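Long-range contacts in alpha-acetolactate decarboxylase (Bacillus subtilis subsp. subtilis str. 168, PDB 5XNE), which catalyses the decarboxylation of (2S)-2-acetolactate to (R)-acetoin, a step on the way from pyruvate to butanediol: residues Y110-D115 with V197-K202; V121-V126 with F146-V151. All coordinates share one frame; numbering follows the deposited sequence.

Interaction 1: Y110-D115 with V197-K202; sequences YAIRID and VTISQK
Strands Y110-D115 and V197-K202 run antiparallel, their axes 4.6 Å apart and their directions 169° from each other; A111 with S200 and R113 with T198 are the hydrogen-bonded pairs, each joined by two N-H...O bonds. Y110, I112 and I114 alternate with these and share a face with V197, I199 and Q201. Beta-branched isoleucine and valine suit this buried, extended setting. CG1 of I112 lies 4.0 Å from CG1 of I199, the side chains pointing the same way. The Y110 ring runs beside Q201, with CE2 3.7 Å from Q201 CB and the amide plane turned 84° from the ring, while CD2 of Y110 meets CG2 of I199 at 3.8 Å. The phenol end of Y110 reaches S105, whose carbonyl satisfies the hydroxyl. On the other face, small A111 and S200 lie CB to CB, and the extended chain of R113 (CG opposite the backbone N, chi1 -179°) carries its guanidinium to a salt bridge with D115. NE of R113 meets the syn lone pair of D115 OD1 at 2.9 Å, in the guanidinium plane, and NH2 approaches the same oxygen from above the carboxylate. NH1 makes a second salt bridge, to D49. Water 1 links D115 OD2, at 2.6 Å, to T198 OG1, at 2.8 Å. A leucine in place of R113 would probably leave D115 and D49 without their shared cation. Flanked by strands 151-160 and 82-86, with helix 92-100 packed over the isoleucine and valine face, this is an interior pair in an antiparallel part of a mixed beta sheet.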
loop_
_atom_site.group_PDB
_atom_site.type_symbol
_atom_site.label_atom_id
_atom_site.label_comp_id
_atom_site.label_asym_id
_atom_site.label_seq_id
_atom_site.Cartn_x
_atom_site.Cartn_y
_atom_site.Cartn_z
ATOM N N TYR B 110 6.435 -5.249 -10.276
ATOM C CA TYR B 110 7.122 -6.289 -11.047
ATOM C C TYR B 110 8.085 -7.071 -10.177
ATOM O O TYR B 110 8.726 -6.512 -9.288
ATOM C CB TYR B 110 7.908 -5.698 -12.234
ATOM C CG TYR B 110 7.056 -4.889 -13.172
ATOM C CD1 TYR B 110 6.859 -3.533 -12.953
ATOM C CD2 TYR B 110 6.426 -5.486 -14.256
ATOM C CE1 TYR B 110 6.063 -2.772 -13.804
ATOM C CE2 TYR B 110 5.624 -4.737 -15.112
ATOM C CZ TYR B 110 5.451 -3.381 -14.872
ATOM O OH TYR B 110 4.657 -2.623 -15.713
ATOM N N ALA B 111 8.190 -8.364 -10.443
ATOM C CA ALA B 111 9.304 -9.143 -9.931
ATOM C C ALA B 111 10.313 -9.235 -11.058
ATOM O O ALA B 111 9.936 -9.326 -12.238
ATOM C CB ALA B 111 8.867 -10.520 -9.486
ATOM N N ILE B 112 11.589 -9.194 -10.713
ATOM C CA ILE B 112 12.618 -9.225 -11.741
ATOM C C ILE B 112 13.783 -10.102 -11.320
ATOM O O ILE B 112 14.206 -10.111 -10.162
ATOM C CB ILE B 112 13.102 -7.802 -12.078
ATOM C CG1 ILE B 112 14.157 -7.824 -13.194
ATOM C CG2 ILE B 112 13.674 -7.138 -10.863
ATOM C CD1 ILE B 112 14.494 -6.434 -13.710
ATOM N N ARG B 113 14.304 -10.841 -12.300
ATOM C CA ARG B 113 15.377 -11.785 -12.087
ATOM C C ARG B 113 16.406 -11.662 -13.198
ATOM O O ARG B 113 16.054 -11.596 -14.376
ATOM C CB ARG B 113 14.814 -13.199 -12.034
ATOM C CG ARG B 113 15.817 -14.269 -11.792
ATOM C CD ARG B 113 15.099 -15.595 -11.740
ATOM N NE ARG B 113 16.051 -16.684 -11.719
ATOM C CZ ARG B 113 15.726 -17.938 -11.443
ATOM N NH1 ARG B 113 14.468 -18.240 -11.129
ATOM N NH2 ARG B 113 16.665 -18.873 -11.463
ATOM N N ILE B 114 17.664 -11.612 -12.793
ATOM C CA ILE B 114 18.802 -11.552 -13.694
ATOM C C ILE B 114 19.639 -12.798 -13.442
ATOM O O ILE B 114 20.148 -12.970 -12.336
ATOM C CB ILE B 114 19.694 -10.324 -13.428
ATOM C CG1 ILE B 114 19.111 -9.009 -13.932
ATOM C CG2 ILE B 114 20.988 -10.504 -14.082
ATOM C CD1 ILE B 114 20.101 -7.872 -13.732
ATOM N N ASP B 115 19.798 -13.659 -14.442
ATOM C CA ASP B 115 20.626 -14.847 -14.276
ATOM C C ASP B 115 21.797 -14.795 -15.235
ATOM O O ASP B 115 21.606 -14.690 -16.438
ATOM C CB ASP B 115 19.827 -16.122 -14.520
ATOM C CG ASP B 115 18.659 -16.262 -13.575
ATOM O OD1 ASP B 115 18.875 -16.659 -12.414
ATOM O OD2 ASP B 115 17.526 -15.976 -14.004
ATOM N N VAL B 197 17.360 -11.763 -18.503
ATOM C CA VAL B 197 16.398 -11.093 -17.637
ATOM C C VAL B 197 15.026 -11.721 -17.800
ATOM O O VAL B 197 14.604 -12.060 -18.910
ATOM C CB VAL B 197 16.296 -9.593 -17.942
ATOM C CG1 VAL B 197 15.401 -8.900 -16.917
ATOM C CG2 VAL B 197 17.678 -8.966 -17.933
ATOM N N THR B 198 14.327 -11.891 -16.683
ATOM C CA THR B 198 12.956 -12.365 -16.711
ATOM C C THR B 198 12.159 -11.458 -15.781
ATOM O O THR B 198 12.633 -11.122 -14.690
ATOM C CB THR B 198 12.844 -13.832 -16.268
ATOM O OG1 THR B 198 13.807 -14.621 -16.983
ATOM C CG2 THR B 198 11.478 -14.376 -16.588
ATOM N N ILE B 199 10.975 -11.045 -16.225
ATOM C CA ILE B 199 10.143 -10.090 -15.484
ATOM C C ILE B 199 8.715 -10.619 -15.347
ATOM O O ILE B 199 8.150 -11.204 -16.288
ATOM C CB ILE B 199 10.127 -8.707 -16.169
ATOM C CG1 ILE B 199 11.549 -8.150 -16.273
ATOM C CG2 ILE B 199 9.247 -7.725 -15.407
ATOM C CD1 ILE B 199 11.645 -6.804 -16.959
ATOM N N SER B 200 8.135 -10.427 -14.160
ATOM C CA SER B 200 6.784 -10.887 -13.869
ATOM C C SER B 200 5.946 -9.699 -13.398
ATOM O O SER B 200 6.310 -9.014 -12.446
ATOM C CB SER B 200 6.819 -11.995 -12.815
ATOM O OG SER B 200 5.548 -12.597 -12.637
ATOM N N GLN B 201 4.833 -9.445 -14.081
ATOM C CA GLN B 201 3.997 -8.280 -13.798
ATOM C C GLN B 201 2.872 -8.655 -12.836
ATOM O O GLN B 201 2.206 -9.672 -13.020
ATOM C CB GLN B 201 3.419 -7.721 -15.111
ATOM C CG GLN B 201 2.362 -6.639 -14.931
ATOM C CD GLN B 201 1.815 -6.161 -16.263
ATOM O OE1 GLN B 201 2.570 -5.730 -17.132
ATOM N NE2 GLN B 201 0.503 -6.250 -16.436
ATOM N N LYS B 202 2.647 -7.832 -11.815
ATOM C CA LYS B 202 1.592 -8.109 -10.838
ATOM C C LYS B 202 0.625 -6.920 -10.686
ATOM O O LYS B 202 1.067 -5.763 -10.625
ATOM C CB LYS B 202 2.210 -8.468 -9.477
ATOM C CG LYS B 202 3.055 -9.754 -9.486
ATOM C CD LYS B 202 2.235 -10.934 -9.987
ATOM C CE LYS B 202 3.024 -12.231 -9.987
ATOM N NZ LYS B 202 4.257 -12.034 -10.733
HETATM O O HOH W 1 16.238 -14.508 -15.668
#

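Interaction 2: V121-V126 with F146-V151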
loop_
_atom_site.group_PDB
_atom_site.type_symbol
_atom_site.label_atom_id
_atom_site.label_comp_id
_atom_site.label_asym_id
_atom_site.label_seq_id
_atom_site.Cartn_x
_atom_site.Cartn_y
_atom_site.Cartn_z
ATOM N N VAL B 121 29.459 -7.027 -8.523
ATOM C CA VAL B 121 28.277 -6.860 -7.674
ATOM C C VAL B 121 28.759 -6.341 -6.334
ATOM O O VAL B 121 29.713 -6.884 -5.765
ATOM C CB VAL B 121 27.484 -8.173 -7.445
ATOM C CG1 VAL B 121 26.198 -7.886 -6.654
ATOM C CG2 VAL B 121 27.141 -8.854 -8.747
ATOM N N GLN B 122 28.128 -5.290 -5.829
ATOM C CA GLN B 122 28.399 -4.861 -4.469
ATOM C C GLN B 122 27.171 -5.097 -3.618
ATOM O O GLN B 122 26.070 -4.695 -3.987
ATOM C CB GLN B 122 28.792 -3.395 -4.387
ATOM C CG GLN B 122 29.174 -3.005 -2.972
ATOM C CD GLN B 122 29.601 -1.565 -2.852
ATOM O OE1 GLN B 122 28.770 -0.653 -2.840
ATOM N NE2 GLN B 122 30.908 -1.346 -2.773
ATOM N N THR B 123 27.372 -5.751 -2.483
ATOM C CA THR B 123 26.274 -6.033 -1.573
ATOM C C THR B 123 26.581 -5.638 -0.148
ATOM O O THR B 123 27.730 -5.381 0.215
ATOM C CB THR B 123 25.919 -7.526 -1.548
ATOM O OG1 THR B 123 26.981 -8.258 -0.916
ATOM C CG2 THR B 123 25.675 -8.064 -2.963
ATOM N N ARG B 124 25.521 -5.609 0.651
ATOM C CA ARG B 124 25.608 -5.608 2.106
ATOM C C ARG B 124 24.839 -6.792 2.676
ATOM O O ARG B 124 23.948 -7.340 2.022
ATOM C CB ARG B 124 25.037 -4.330 2.707
ATOM C CG ARG B 124 23.534 -4.169 2.455
ATOM C CD ARG B 124 22.723 -4.285 3.753
ATOM N NE ARG B 124 21.292 -4.403 3.484
ATOM C CZ ARG B 124 20.490 -3.348 3.501
ATOM N NH1 ARG B 124 21.024 -2.157 3.804
ATOM N NH2 ARG B 124 19.183 -3.469 3.247
ATOM N N THR B 125 25.157 -7.174 3.907
ATOM C CA THR B 125 24.299 -8.094 4.645
ATOM C C THR B 125 24.046 -7.501 6.017
ATOM O O THR B 125 24.977 -7.340 6.804
ATOM C CB THR B 125 24.909 -9.496 4.805
ATOM O OG1 THR B 125 26.175 -9.393 5.477
ATOM C CG2 THR B 125 25.100 -10.175 3.453
ATOM N N VAL B 126 22.800 -7.152 6.305
ATOM C CA VAL B 126 22.476 -6.714 7.666
ATOM C C VAL B 126 22.802 -7.852 8.632
ATOM O O VAL B 126 22.687 -9.036 8.288
ATOM C CB VAL B 126 20.995 -6.295 7.836
ATOM C CG1 VAL B 126 20.708 -4.988 7.084
ATOM C CG2 VAL B 126 20.057 -7.417 7.407
ATOM N N PHE B 146 30.235 -6.300 0.705
ATOM C CA PHE B 146 31.012 -7.247 -0.079
ATOM C C PHE B 146 31.141 -6.768 -1.514
ATOM O O PHE B 146 30.215 -6.179 -2.078
ATOM C CB PHE B 146 30.372 -8.637 -0.043
ATOM C CG PHE B 146 30.213 -9.198 1.341
ATOM C CD1 PHE B 146 29.073 -8.931 2.089
ATOM C CD2 PHE B 146 31.199 -10.005 1.895
ATOM C CE1 PHE B 146 28.924 -9.450 3.366
ATOM C CE2 PHE B 146 31.058 -10.528 3.167
ATOM C CZ PHE B 146 29.922 -10.253 3.905
ATOM N N ASN B 147 32.306 -7.014 -2.104
ATOM C CA ASN B 147 32.498 -6.750 -3.526
ATOM C C ASN B 147 32.858 -8.038 -4.253
ATOM O O ASN B 147 33.814 -8.719 -3.896
ATOM C CB ASN B 147 33.576 -5.690 -3.741
ATOM C CG ASN B 147 33.215 -4.360 -3.112
ATOM O OD1 ASN B 147 32.393 -3.614 -3.642
ATOM N ND2 ASN B 147 33.831 -4.056 -1.972
ATOM N N PHE B 148 32.069 -8.388 -5.258
ATOM C CA PHE B 148 32.314 -9.594 -6.029
ATOM C C PHE B 148 32.749 -9.210 -7.435
ATOM O O PHE B 148 32.286 -8.210 -7.985
ATOM C CB PHE B 148 31.067 -10.477 -6.063
ATOM C CG PHE B 148 30.532 -10.810 -4.702
ATOM C CD1 PHE B 148 31.104 -11.816 -3.950
ATOM C CD2 PHE B 148 29.455 -10.111 -4.174
ATOM C CE1 PHE B 148 30.621 -12.125 -2.697
ATOM C CE2 PHE B 148 28.965 -10.410 -2.919
ATOM C CZ PHE B 148 29.544 -11.418 -2.179
ATOM N N ASP B 149 33.663 -9.994 -7.997
ATOM C CA ASP B 149 34.172 -9.751 -9.340
ATOM C C ASP B 149 33.935 -10.961 -10.215
ATOM O O ASP B 149 34.151 -12.087 -9.773
ATOM C CB ASP B 149 35.666 -9.427 -9.315
ATOM C CG ASP B 149 35.974 -8.140 -8.591
ATOM O OD1 ASP B 149 35.698 -7.057 -9.153
ATOM O OD2 ASP B 149 36.504 -8.209 -7.460
ATOM N N ASN B 150 33.497 -10.721 -11.450
ATOM C CA ASN B 150 33.274 -11.779 -12.429
ATOM C C ASN B 150 32.642 -13.019 -11.814
ATOM O O ASN B 150 33.218 -14.101 -11.822
ATOM C CB ASN B 150 34.587 -12.134 -13.125
ATOM C CG ASN B 150 35.025 -11.061 -14.091
ATOM O OD1 ASN B 150 34.542 -10.999 -15.221
ATOM N ND2 ASN B 150 35.928 -10.192 -13.647
ATOM N N VAL B 151 31.448 -12.839 -11.264
ATOM C CA VAL B 151 30.793 -13.890 -10.505
ATOM C C VAL B 151 29.509 -14.316 -11.214
ATOM O O VAL B 151 28.804 -13.487 -11.793
ATOM C CB VAL B 151 30.500 -13.413 -9.054
ATOM C CG1 VAL B 151 29.626 -12.144 -9.057
ATOM C CG2 VAL B 151 29.866 -14.518 -8.219
#
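The rim of the F146 ring receives T125: OG1 lies close to the ring plane, 3.5 Å from CE1. F148 is met in the same manner by T123, whose OG1 stands 3.5 Å from CE2 at the ring edge, and that hydroxyl also approaches F146, 3.5 Å from CB. The edges of both phenyl groups thus turn towards threonine oxygens, while a third flat group, the R124 guanidinium, has CG1 of V126 above one face, offset toward its rim. The T123 hydroxyl sits between its own backbone N and carbonyl carbon (chi1 69°), which places it between the two phenylalanines; its polar partner is the carbonyl of G184. Threonine fits here because it offers a small polar oxygen on a branched, strand-compatible side chain. On the reverse face Q122 and N147 lie side by side. NE2 of Q122 donates to OD1 of N147 at 2.8 Å, in the carbonyl plane and on a lone pair, although the two amides are twisted 55° apart. The backbones are antiparallel: V121 with F148 and T123 with F146 are hydrogen-bonded pairs, and the F148 N to V121 O bond, 2.8 Å long, is almost straight at 172°. Beyond the strand the chain turns a corner in a G1 beta bulge formed by N150 and V151, the positive phi of N150 being one that asparagine tolerates well. V151 is thereby folded back, its CG1 4.1 Å from CG2 of V121. Next to T123, R124 bonds through its backbone to the zinc ligand H186. The amide pair, with N147 exposed, can probably tolerate water, whereas the face of V121, T123 and the phenylalanine rings is more covered; main-chain bonds, rather than side chains, set the register beside the strand of H186.

From the N terminus, the chain first enters interaction 1 at strand 109-115 and passes almost at once into strand 117-124, the first half of interaction 2. Helix 136-139 lies in the short loop that interaction 2 closes when strand 145-149 returns. The chain then runs through 151-160, which pairs with both 109-115 and 117-124, and through 171-178 and 184-192, which carry the zinc-binding histidines, before 195-208 closes interaction 1. The smaller loop is thus nested wholly inside the larger. The centres of the two contacts are about 21 Å apart and they do not touch; strand 151-160 joins the helix-covered region of interaction 1 to the strands near the metal.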